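PDB 4YMU: ABC-type amino acid transport system, permease component from Caldanaerobacter subterraneus subsp. tengcongensis MB4, which probably forms the membrane-spanning permease part of an ABC importer that carries amino acids such as arginine across the cell membrane. Local coordinates for residues P86-G91 / I166-L171. Residues are numbered along the deposited sequence; the frame is centred on the assembly and turned at random.
Sequences PAFTAG and IGFADL
The N-terminal turn of helix 87-112 packs against the loop joining helices 129-160 and 174-182, within the transmembrane domain of this HisMQ-type permease. At the first helical residue, just after the N-cap P86, A87 sets its CB against two loop side chains, 3.7 Å from I166 CG2 and 3.8 Å from F168 CB; this methyl also lies at the edge of the F168 ring, near its plane. One turn on, A90 CB meets the other branch of the isoleucine at I166 CD1 (3.8 Å), so the two branches of I166 each take one alanine. F88 and F168 run side by side. In both, CG is anti to the backbone N (chi1 179° and -179°), a setting that carries both rings the same way and brings F168 CE1 to the edge of the F88 ring, 3.3 Å from F88 CD1. Their planes are inclined at 32° with centroids 5.5 Å apart. M21 and L25 of helix 12-44 also touch F168, while L28 touches F88. Replacing F168 with an alanine would probably open a gap between A87 and helix 12-44 and deprive the F88 ring of its aromatic neighbour. Joined by apolar contacts, this is a helix start packed on an interhelical loop in an all-helical permease domain.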
ATOM      1  N   PRO C  86      -9.235 -23.088 -38.036  1.00 93.67           N
ATOM      2  CA  PRO C  86      -8.485 -21.986 -38.657  1.00 90.43           C
ATOM      3  C   PRO C  86      -7.488 -21.335 -37.684  1.00 95.69           C
ATOM      4  O   PRO C  86      -7.577 -21.573 -36.476  1.00106.81           O
ATOM      5  CB  PRO C  86      -9.585 -20.984 -39.033  1.00 85.07           C
ATOM      6  CG  PRO C  86     -10.824 -21.790 -39.164  1.00 89.24           C
ATOM      7  CD  PRO C  86     -10.693 -22.939 -38.202  1.00 88.68           C
ATOM      8  N   ALA C  87      -6.563 -20.521 -38.182  1.00 87.07           N
ATOM      9  CA  ALA C  87      -5.593 -19.903 -37.289  1.00 95.16           C
ATOM     10  C   ALA C  87      -6.278 -18.866 -36.386  1.00103.71           C
ATOM     11  O   ALA C  87      -5.953 -18.721 -35.201  1.00 92.03           O
ATOM     12  CB  ALA C  87      -4.472 -19.265 -38.079  1.00 90.27           C
ATOM     13  N   PHE C  88      -7.258 -18.181 -36.955  1.00108.94           N
ATOM     14  CA  PHE C  88      -7.918 -17.084 -36.284  1.00106.81           C
ATOM     15  C   PHE C  88      -8.649 -17.598 -35.062  1.00105.92           C
ATOM     16  O   PHE C  88      -8.401 -17.121 -33.955  1.00 96.32           O
ATOM     17  CB  PHE C  88      -8.898 -16.409 -37.238  1.00106.61           C
ATOM     18  CG  PHE C  88      -9.648 -15.272 -36.629  1.00109.08           C
ATOM     19  CD1 PHE C  88      -8.996 -14.099 -36.284  1.00109.43           C
ATOM     20  CD2 PHE C  88     -11.011 -15.369 -36.410  1.00109.12           C
ATOM     21  CE1 PHE C  88      -9.689 -13.042 -35.728  1.00110.49           C
ATOM     22  CE2 PHE C  88     -11.713 -14.317 -35.853  1.00110.30           C
ATOM     23  CZ  PHE C  88     -11.050 -13.152 -35.506  1.00112.24           C
ATOM     24  N   THR C  89      -9.529 -18.580 -35.249  1.00 99.65           N
ATOM     25  CA  THR C  89     -10.276 -19.117 -34.114  1.00 97.24           C
ATOM     26  C   THR C  89      -9.355 -19.771 -33.079  1.00104.07           C
ATOM     27  O   THR C  89      -9.646 -19.740 -31.881  1.00115.53           O
ATOM     28  CB  THR C  89     -11.392 -20.090 -34.530  1.00 93.75           C
ATOM     29  OG1 THR C  89     -10.823 -21.368 -34.828  1.00106.66           O
ATOM     30  CG2 THR C  89     -12.121 -19.558 -35.744  1.00 94.63           C
ATOM     31  N   ALA C  90      -8.243 -20.347 -33.526  1.00101.86           N
ATOM     32  CA  ALA C  90      -7.278 -20.916 -32.589  1.00 97.10           C
ATOM     33  C   ALA C  90      -6.685 -19.822 -31.691  1.00 89.58           C
ATOM     34  O   ALA C  90      -6.678 -19.955 -30.463  1.00 90.62           O
ATOM     35  CB  ALA C  90      -6.183 -21.655 -33.323  1.00 98.25           C
ATOM     36  N   GLY C  91      -6.198 -18.749 -32.313  1.00 83.40           N
ATOM     37  CA  GLY C  91      -5.605 -17.629 -31.602  1.00 81.48           C
ATOM     38  C   GLY C  91      -6.601 -16.995 -30.647  1.00 89.55           C
ATOM     39  O   GLY C  91      -6.314 -16.846 -29.461  1.00 88.29           O
ATOM     40  N   ILE C 166       1.674 -19.452 -35.861  1.00101.80           N
ATOM     41  CA  ILE C 166       0.623 -20.397 -36.231  1.00 90.57           C
ATOM     42  C   ILE C 166       0.183 -20.047 -37.644  1.00 76.57           C
ATOM     43  O   ILE C 166      -0.723 -20.647 -38.207  1.00 83.73           O
ATOM     44  CB  ILE C 166      -0.559 -20.240 -35.245  1.00 99.64           C
ATOM     45  CG1 ILE C 166      -1.254 -21.555 -34.938  1.00 99.38           C
ATOM     46  CG2 ILE C 166      -1.611 -19.245 -35.747  1.00110.85           C
ATOM     47  CD1 ILE C 166      -2.524 -21.314 -34.114  1.00 96.06           C
ATOM     48  N   GLY C 167       0.820 -19.025 -38.196  1.00 79.35           N
ATOM     49  CA  GLY C 167       0.536 -18.579 -39.539  1.00 79.39           C
ATOM     50  C   GLY C 167      -0.629 -17.624 -39.674  1.00 88.17           C
ATOM     51  O   GLY C 167      -1.134 -17.424 -40.771  1.00 98.27           O
ATOM     52  N   PHE C 168      -1.063 -17.010 -38.578  1.00 99.04           N
ATOM     53  CA  PHE C 168      -2.122 -16.007 -38.675  1.00 94.70           C
ATOM     54  C   PHE C 168      -1.475 -14.695 -39.102  1.00 88.56           C
ATOM     55  O   PHE C 168      -0.354 -14.385 -38.679  1.00 83.25           O
ATOM     56  CB  PHE C 168      -2.866 -15.857 -37.353  1.00 98.21           C
ATOM     57  CG  PHE C 168      -3.992 -14.860 -37.404  1.00102.59           C
ATOM     58  CD1 PHE C 168      -5.175 -15.166 -38.067  1.00104.62           C
ATOM     59  CD2 PHE C 168      -3.865 -13.611 -36.799  1.00 99.65           C
ATOM     60  CE1 PHE C 168      -6.216 -14.249 -38.125  1.00107.32           C
ATOM     61  CE2 PHE C 168      -4.898 -12.687 -36.855  1.00104.66           C
ATOM     62  CZ  PHE C 168      -6.076 -13.005 -37.517  1.00109.53           C
ATOM     63  N   ALA C 169      -2.151 -13.950 -39.975  1.00 88.87           N
ATOM     64  CA  ALA C 169      -1.548 -12.761 -40.589  1.00 89.18           C
ATOM     65  C   ALA C 169      -1.615 -11.489 -39.724  1.00 94.75           C
ATOM     66  O   ALA C 169      -2.142 -10.455 -40.158  1.00 96.12           O
ATOM     67  CB  ALA C 169      -2.158 -12.503 -41.944  1.00 80.12           C
ATOM     68  N   ASP C 170      -1.055 -11.555 -38.521  1.00 97.82           N
ATOM     69  CA  ASP C 170      -1.048 -10.406 -37.630  1.00 98.70           C
ATOM     70  C   ASP C 170       0.030  -9.435 -38.087  1.00104.67           C
ATOM     71  O   ASP C 170       0.565  -9.557 -39.185  1.00108.96           O
ATOM     72  CB  ASP C 170      -0.758 -10.841 -36.195  1.00 94.80           C
ATOM     73  CG  ASP C 170       0.706 -11.210 -35.988  1.00102.92           C
ATOM     74  OD1 ASP C 170       1.316 -11.793 -36.916  1.00107.30           O
ATOM     75  OD2 ASP C 170       1.267 -10.874 -34.921  1.00106.85           O
ATOM     76  N   LEU C 171       0.359  -8.476 -37.236  1.00104.43           N
ATOM     77  CA  LEU C 171       1.366  -7.490 -37.564  1.00101.53           C
ATOM     78  C   LEU C 171       2.770  -8.122 -37.621  1.00 98.68           C
ATOM     79  O   LEU C 171       3.641  -7.663 -38.369  1.00 96.14           O
ATOM     80  CB  LEU C 171       1.313  -6.355 -36.540  1.00102.31           C
ATOM     81  CG  LEU C 171       2.398  -5.285 -36.584  1.00106.44           C
ATOM     82  CD1 LEU C 171       2.255  -4.435 -37.833  1.00107.19           C
ATOM     83  CD2 LEU C 171       2.335  -4.423 -35.324  1.00116.69           C
TER